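Local structure of leucine-rich repeat protein (Bacteroides thetaiotaomicron, 4ECN) at residues L60-N65 with R74-Q79; N583-L588 with N605-I610. The protein is of unknown function but, as an extracellular leucine-rich repeat protein with two DUF4458 domains, probably binds another protein. One frame throughout, in Å; residues are numbered along the deposited sequence.

Contact 1. Residues L60-N65 with R74-Q79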
loop_
_atom_site.group_PDB
_atom_site.type_symbol
_atom_site.label_atom_id
_atom_site.label_comp_id
_atom_site.label_asym_id
_atom_site.label_seq_id
_atom_site.Cartn_x
_atom_site.Cartn_y
_atom_site.Cartn_z
ATOM N N LEU A 60 44.754 16.067 39.735
ATOM C CA LEU A 60 45.797 15.049 39.854
ATOM C C LEU A 60 45.188 13.639 39.863
ATOM O O LEU A 60 44.040 13.448 40.279
ATOM C CB LEU A 60 46.645 15.264 41.133
ATOM C CG LEU A 60 47.466 16.555 41.259
ATOM C CD1 LEU A 60 47.630 16.954 42.713
ATOM C CD2 LEU A 60 48.814 16.431 40.574
ATOM N N LEU A 61 45.978 12.662 39.408
ATOM C CA LEU A 61 45.641 11.244 39.382
ATOM C C LEU A 61 46.232 10.527 40.594
ATOM O O LEU A 61 47.420 10.678 40.895
ATOM C CB LEU A 61 46.162 10.595 38.082
ATOM C CG LEU A 61 45.206 10.399 36.900
ATOM C CD1 LEU A 61 44.527 11.673 36.509
ATOM C CD2 LEU A 61 45.943 9.839 35.693
ATOM N N ASN A 62 45.398 9.756 41.289
ATOM C CA ASN A 62 45.795 8.929 42.428
ATOM C C ASN A 62 45.802 7.477 41.951
ATOM O O ASN A 62 44.809 7.032 41.360
ATOM C CB ASN A 62 44.863 9.146 43.640
ATOM C CG ASN A 62 44.761 10.578 44.123
ATOM O OD1 ASN A 62 45.606 11.074 44.881
ATOM N ND2 ASN A 62 43.687 11.255 43.735
ATOM N N ALA A 63 46.917 6.749 42.145
ATOM C CA ALA A 63 46.991 5.370 41.662
ATOM C C ALA A 63 46.600 4.352 42.751
ATOM O O ALA A 63 47.022 4.462 43.906
ATOM C CB ALA A 63 48.384 5.065 41.140
ATOM N N TYR A 64 45.773 3.372 42.349
ATOM C CA TYR A 64 45.291 2.245 43.152
ATOM C C TYR A 64 45.543 0.930 42.359
ATOM O O TYR A 64 46.202 0.970 41.312
ATOM C CB TYR A 64 43.800 2.422 43.552
ATOM C CG TYR A 64 42.824 2.552 42.399
ATOM C CD1 TYR A 64 42.531 3.794 41.843
ATOM C CD2 TYR A 64 42.136 1.445 41.914
ATOM C CE1 TYR A 64 41.623 3.922 40.792
ATOM C CE2 TYR A 64 41.228 1.559 40.861
ATOM C CZ TYR A 64 40.974 2.802 40.302
ATOM O OH TYR A 64 40.094 2.932 39.255
ATOM N N ASN A 65 45.044 -0.224 42.865
ATOM C CA ASN A 65 45.236 -1.541 42.240
ATOM C C ASN A 65 44.525 -1.628 40.860
ATOM O O ASN A 65 43.309 -1.425 40.768
ATOM C CB ASN A 65 44.762 -2.690 43.175
ATOM C CG ASN A 65 43.355 -2.648 43.780
ATOM O OD1 ASN A 65 43.116 -3.227 44.850
ATOM N ND2 ASN A 65 42.373 -2.031 43.120
ATOM N N ARG A 74 42.559 7.275 39.764
ATOM C CA ARG A 74 41.400 8.023 40.265
ATOM C C ARG A 74 41.760 9.496 40.486
ATOM O O ARG A 74 42.815 9.809 41.021
ATOM C CB ARG A 74 40.871 7.397 41.567
ATOM C CG ARG A 74 39.606 8.057 42.136
ATOM C CD ARG A 74 39.328 7.669 43.581
ATOM N NE ARG A 74 40.529 7.742 44.427
ATOM C CZ ARG A 74 40.998 8.850 45.001
ATOM N NH1 ARG A 74 40.369 10.010 44.837
ATOM N NH2 ARG A 74 42.102 8.807 45.735
ATOM N N SER A 75 40.853 10.389 40.091
ATOM C CA SER A 75 41.006 11.839 40.171
ATOM C C SER A 75 40.646 12.413 41.548
ATOM O O SER A 75 39.750 11.896 42.228
ATOM C CB SER A 75 40.113 12.493 39.119
ATOM O OG SER A 75 40.016 13.899 39.255
ATOM N N ASP A 76 41.317 13.534 41.913
ATOM C CA ASP A 76 41.039 14.333 43.111
ATOM C C ASP A 76 39.619 14.924 43.032
ATOM O O ASP A 76 39.084 15.067 41.926
ATOM C CB ASP A 76 42.075 15.481 43.257
ATOM C CG ASP A 76 43.469 15.173 43.807
ATOM O OD1 ASP A 76 43.577 14.312 44.709
ATOM O OD2 ASP A 76 44.419 15.913 43.459
ATOM N N LYS A 77 39.010 15.278 44.183
ATOM C CA LYS A 77 37.677 15.900 44.201
ATOM C C LYS A 77 37.692 17.229 43.453
ATOM O O LYS A 77 38.636 18.008 43.600
ATOM C CB LYS A 77 37.176 16.140 45.643
ATOM C CG LYS A 77 36.322 15.052 46.289
ATOM C CD LYS A 77 35.852 15.549 47.681
ATOM C CE LYS A 77 34.871 14.628 48.382
ATOM N NZ LYS A 77 34.266 15.258 49.591
ATOM N N LEU A 78 36.655 17.488 42.660
ATOM C CA LEU A 78 36.525 18.743 41.934
ATOM C C LEU A 78 35.248 19.462 42.370
ATOM O O LEU A 78 34.148 18.974 42.095
ATOM C CB LEU A 78 36.535 18.492 40.411
ATOM C CG LEU A 78 36.175 19.672 39.487
ATOM C CD1 LEU A 78 37.141 20.836 39.656
ATOM C CD2 LEU A 78 36.089 19.223 38.045
ATOM N N GLN A 79 35.393 20.622 43.032
ATOM C CA GLN A 79 34.219 21.373 43.456
ATOM C C GLN A 79 33.652 22.145 42.280
ATOM O O GLN A 79 34.363 22.930 41.653
ATOM C CB GLN A 79 34.532 22.309 44.623
ATOM C CG GLN A 79 33.279 22.893 45.276
ATOM C CD GLN A 79 33.596 23.723 46.494
ATOM O OE1 GLN A 79 34.684 23.641 47.092
ATOM N NE2 GLN A 79 32.624 24.509 46.921
#
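N62 and R74 face each other as an antiparallel hydrogen-bonded pair, and the asparagine shows how a polar side chain on a sheet can add to the bonds its own backbone makes. N62 N donates a hydrogen bond to R74 O, and R74 N one to N62 O at 2.8 Å. With CG anti to the carbonyl carbon (chi1 -57°), the side chain of N62 turns back over the partner strand. Its CB lies 3.4 Å from R74 O, with NH2 of R74 almost as near; CG passes that nitrogen, and OD1 neighbours OD1 of D76 without bonding. At the tip, ND2 makes two bonds: one to R74 O, reached from above the carbonyl plane, and a straighter one to OD1 of D76 at 3.2 Å. The carboxylate receives this second bond from above its own plane, although that oxygen lies in the plane of the amide. R74 O is thus gripped twice, by N and ND2 of the same residue. The guanidinium of R74, brought back by a bend at chi3, runs nearly parallel to the amide, the planes 8° apart. Beyond the pair, Y64 brings ring atom CE1 to 3.6 Å from CB of R74, the backbone N of R74 lying at the ring edge. At the other end D76 N bonds to L60 O, while OD2 of D76 rests 3.3 Å from CB of L60. Within this DUF4458 domain, strand 54-63 lies between strands 73-81 and 43-49, where L61 touches I44; strand 73-81 in turn pairs with strand 10-18, S75 bonding to the backbone of F15.

Contact 2. Residues N583-L588 with N605-I610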
loop_
_atom_site.group_PDB
_atom_site.type_symbol
_atom_site.label_atom_id
_atom_site.label_comp_id
_atom_site.label_asym_id
_atom_site.label_seq_id
_atom_site.Cartn_x
_atom_site.Cartn_y
_atom_site.Cartn_z
ATOM N N ASN A 583 -21.010 -1.025 2.286
ATOM C CA ASN A 583 -21.660 0.086 2.941
ATOM C C ASN A 583 -22.891 -0.527 3.545
ATOM O O ASN A 583 -22.873 -1.734 3.827
ATOM C CB ASN A 583 -21.908 1.257 1.999
ATOM C CG ASN A 583 -20.690 2.132 1.767
ATOM O OD1 ASN A 583 -20.623 3.260 2.241
ATOM N ND2 ASN A 583 -19.698 1.644 1.036
ATOM N N LYS A 584 -23.952 0.244 3.744
ATOM C CA LYS A 584 -25.220 -0.270 4.277
ATOM C C LYS A 584 -26.342 0.316 3.406
ATOM O O LYS A 584 -27.454 0.585 3.891
ATOM C CB LYS A 584 -25.377 0.069 5.797
ATOM C CG LYS A 584 -24.500 -0.752 6.781
ATOM C CD LYS A 584 -23.081 -0.202 6.986
ATOM C CE LYS A 584 -22.195 -1.067 7.865
ATOM N NZ LYS A 584 -20.787 -0.565 7.910
ATOM N N VAL A 585 -26.022 0.502 2.089
ATOM C CA VAL A 585 -26.875 1.182 1.116
ATOM C C VAL A 585 -28.201 0.427 0.965
ATOM O O VAL A 585 -28.221 -0.722 0.527
ATOM C CB VAL A 585 -26.192 1.415 -0.257
ATOM C CG1 VAL A 585 -27.142 2.089 -1.240
ATOM C CG2 VAL A 585 -24.940 2.266 -0.099
ATOM N N ARG A 586 -29.303 1.106 1.342
ATOM C CA ARG A 586 -30.670 0.581 1.234
ATOM C C ARG A 586 -31.462 1.360 0.164
ATOM O O ARG A 586 -32.543 0.910 -0.224
ATOM C CB ARG A 586 -31.418 0.628 2.601
ATOM C CG ARG A 586 -31.624 2.029 3.198
ATOM C CD ARG A 586 -32.518 2.068 4.433
ATOM N NE ARG A 586 -31.928 2.902 5.487
ATOM C CZ ARG A 586 -32.100 4.214 5.596
ATOM N NH1 ARG A 586 -32.890 4.861 4.749
ATOM N NH2 ARG A 586 -31.491 4.888 6.562
ATOM N N HIS A 587 -30.939 2.535 -0.288
ATOM C CA HIS A 587 -31.629 3.382 -1.262
ATOM C C HIS A 587 -30.669 4.054 -2.279
ATOM O O HIS A 587 -29.841 4.888 -1.900
ATOM C CB HIS A 587 -32.430 4.471 -0.524
ATOM C CG HIS A 587 -33.145 5.414 -1.445
ATOM N ND1 HIS A 587 -34.304 5.034 -2.118
ATOM C CD2 HIS A 587 -32.824 6.680 -1.807
ATOM C CE1 HIS A 587 -34.645 6.078 -2.858
ATOM N NE2 HIS A 587 -33.785 7.090 -2.707
ATOM N N LEU A 588 -30.873 3.753 -3.579
ATOM C CA LEU A 588 -30.125 4.341 -4.700
ATOM C C LEU A 588 -30.856 5.508 -5.358
ATOM O O LEU A 588 -32.089 5.528 -5.428
ATOM C CB LEU A 588 -29.851 3.298 -5.802
ATOM C CG LEU A 588 -28.951 2.116 -5.499
ATOM C CD1 LEU A 588 -28.878 1.212 -6.684
ATOM C CD2 LEU A 588 -27.573 2.546 -5.134
ATOM N N ASN A 605 -24.225 -4.719 0.085
ATOM C CA ASN A 605 -25.093 -3.646 0.588
ATOM C C ASN A 605 -26.496 -4.244 0.863
ATOM O O ASN A 605 -26.605 -5.447 1.112
ATOM C CB ASN A 605 -25.140 -2.467 -0.387
ATOM C CG ASN A 605 -23.904 -1.609 -0.403
ATOM O OD1 ASN A 605 -23.655 -0.828 0.509
ATOM N ND2 ASN A 605 -23.183 -1.623 -1.504
ATOM N N GLN A 606 -27.555 -3.432 0.800
ATOM C CA GLN A 606 -28.927 -3.885 1.033
ATOM C C GLN A 606 -29.867 -3.246 -0.009
ATOM O O GLN A 606 -30.949 -2.759 0.327
ATOM C CB GLN A 606 -29.352 -3.548 2.476
ATOM C CG GLN A 606 -28.841 -4.555 3.504
ATOM C CD GLN A 606 -28.276 -3.883 4.722
ATOM O OE1 GLN A 606 -28.939 -3.061 5.396
ATOM N NE2 GLN A 606 -27.035 -4.252 5.042
ATOM N N ILE A 607 -29.440 -3.252 -1.270
ATOM C CA ILE A 607 -30.180 -2.670 -2.388
ATOM C C ILE A 607 -31.210 -3.696 -2.852
ATOM O O ILE A 607 -30.859 -4.861 -3.036
ATOM C CB ILE A 607 -29.179 -2.240 -3.502
ATOM C CG1 ILE A 607 -28.195 -1.174 -2.941
ATOM C CG2 ILE A 607 -29.900 -1.746 -4.757
ATOM C CD1 ILE A 607 -26.782 -1.170 -3.523
ATOM N N GLU A 608 -32.486 -3.267 -2.984
ATOM C CA GLU A 608 -33.626 -4.108 -3.392
ATOM C C GLU A 608 -33.937 -3.947 -4.869
ATOM O O GLU A 608 -34.391 -4.905 -5.514
ATOM C CB GLU A 608 -34.891 -3.765 -2.578
ATOM C CG GLU A 608 -34.770 -3.881 -1.062
ATOM C CD GLU A 608 -36.030 -3.518 -0.298
ATOM O OE1 GLU A 608 -37.083 -4.149 -0.550
ATOM O OE2 GLU A 608 -35.958 -2.614 0.566
ATOM N N GLU A 609 -33.755 -2.709 -5.385
ATOM C CA GLU A 609 -33.975 -2.334 -6.787
ATOM C C GLU A 609 -32.979 -1.281 -7.246
ATOM O O GLU A 609 -32.640 -0.371 -6.478
ATOM C CB GLU A 609 -35.410 -1.814 -7.034
ATOM C CG GLU A 609 -36.456 -2.919 -7.113
ATOM C CD GLU A 609 -37.696 -2.590 -7.918
ATOM O OE1 GLU A 609 -37.604 -2.568 -9.168
ATOM O OE2 GLU A 609 -38.778 -2.436 -7.303
ATOM N N ILE A 610 -32.542 -1.386 -8.515
ATOM C CA ILE A 610 -31.630 -0.424 -9.160
ATOM C C ILE A 610 -32.479 0.431 -10.136
ATOM O O ILE A 610 -33.207 -0.158 -10.939
ATOM C CB ILE A 610 -30.449 -1.165 -9.850
ATOM C CG1 ILE A 610 -29.619 -1.927 -8.815
ATOM C CG2 ILE A 610 -29.573 -0.213 -10.631
ATOM C CD1 ILE A 610 -28.762 -2.979 -9.353
HETATM O O HOH W 1 -24.395 -4.675 4.072
HETATM O O HOH W 2 -33.418 2.242 -4.834
#
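Two successive turns of the leucine-rich repeat solenoid meet here through their loops, V585 and N605 at one end and L588 and I607 at the other, so that side-chain amide bonding gives way to apolar packing along the chain. Segment 583-588 follows strand 577-579, and segment 605-610 follows the neighbouring strand 596-601. N605 holds its CG beside the backbone N (chi1 -75°), which carries OD1 across to the preceding turn, where V585 N bonds to it at 3.1 Å, tilted 26° from the carbonyl plane. N583 N adds a weak bond to the same oxygen. The other end of the amide is held as well, ND2 donating to the backbone oxygens of L602 and C580; a buried polar group is thereby bonded at both ends and its rotation fixed. Replacing N605 with a leucine would probably leave V585 N and the carbonyl of C580 without these mates and loosen the tie between the turns. The backbone continues the link, Q606 N donating to V585 O at 2.8 Å, and R586 CA makes a CA-H...O contact with Q606 O. Inward of this, CG1 of V585 lies alongside CG1 of I607 at 3.8 Å. L588 crosses I607 at about a right angle, its CD1 meeting CG2 of I607 at 3.7 Å and CG1 of I610 at 3.9 Å. A water joins L588 N to E609 O. N583 bonds through OD1 to L560 N and through ND2 to the backbone oxygen of V581, and I607 N bonds to OD1 of N629, so related links recur on the adjoining turns. Such asparagines, bonding to the backbone of adjacent turns beside inward-facing aliphatic residues, are characteristic of the leucine-rich repeat fold.

How the contacts relate
Contact 1 is a surface contact near one end of the molecule, whereas contact 2 is partly buried within the repeat solenoid; their centres lie about 84 Å apart, on opposite sides of the chain's centre, and they share no strand or loop. Each uses an asparagine side chain to supplement backbone bonding between adjacent chain segments, but between the paired segments themselves the nitrogen serves in contact 1 and the oxygen in contact 2. In contact 1 the nitrogen donates across paired antiparallel strands, among charged side chains. In contact 2 the oxygen accepts from backbone nitrogens between irregular loops, and aliphatic packing does much of the remaining work, as suits the inside of a solenoid.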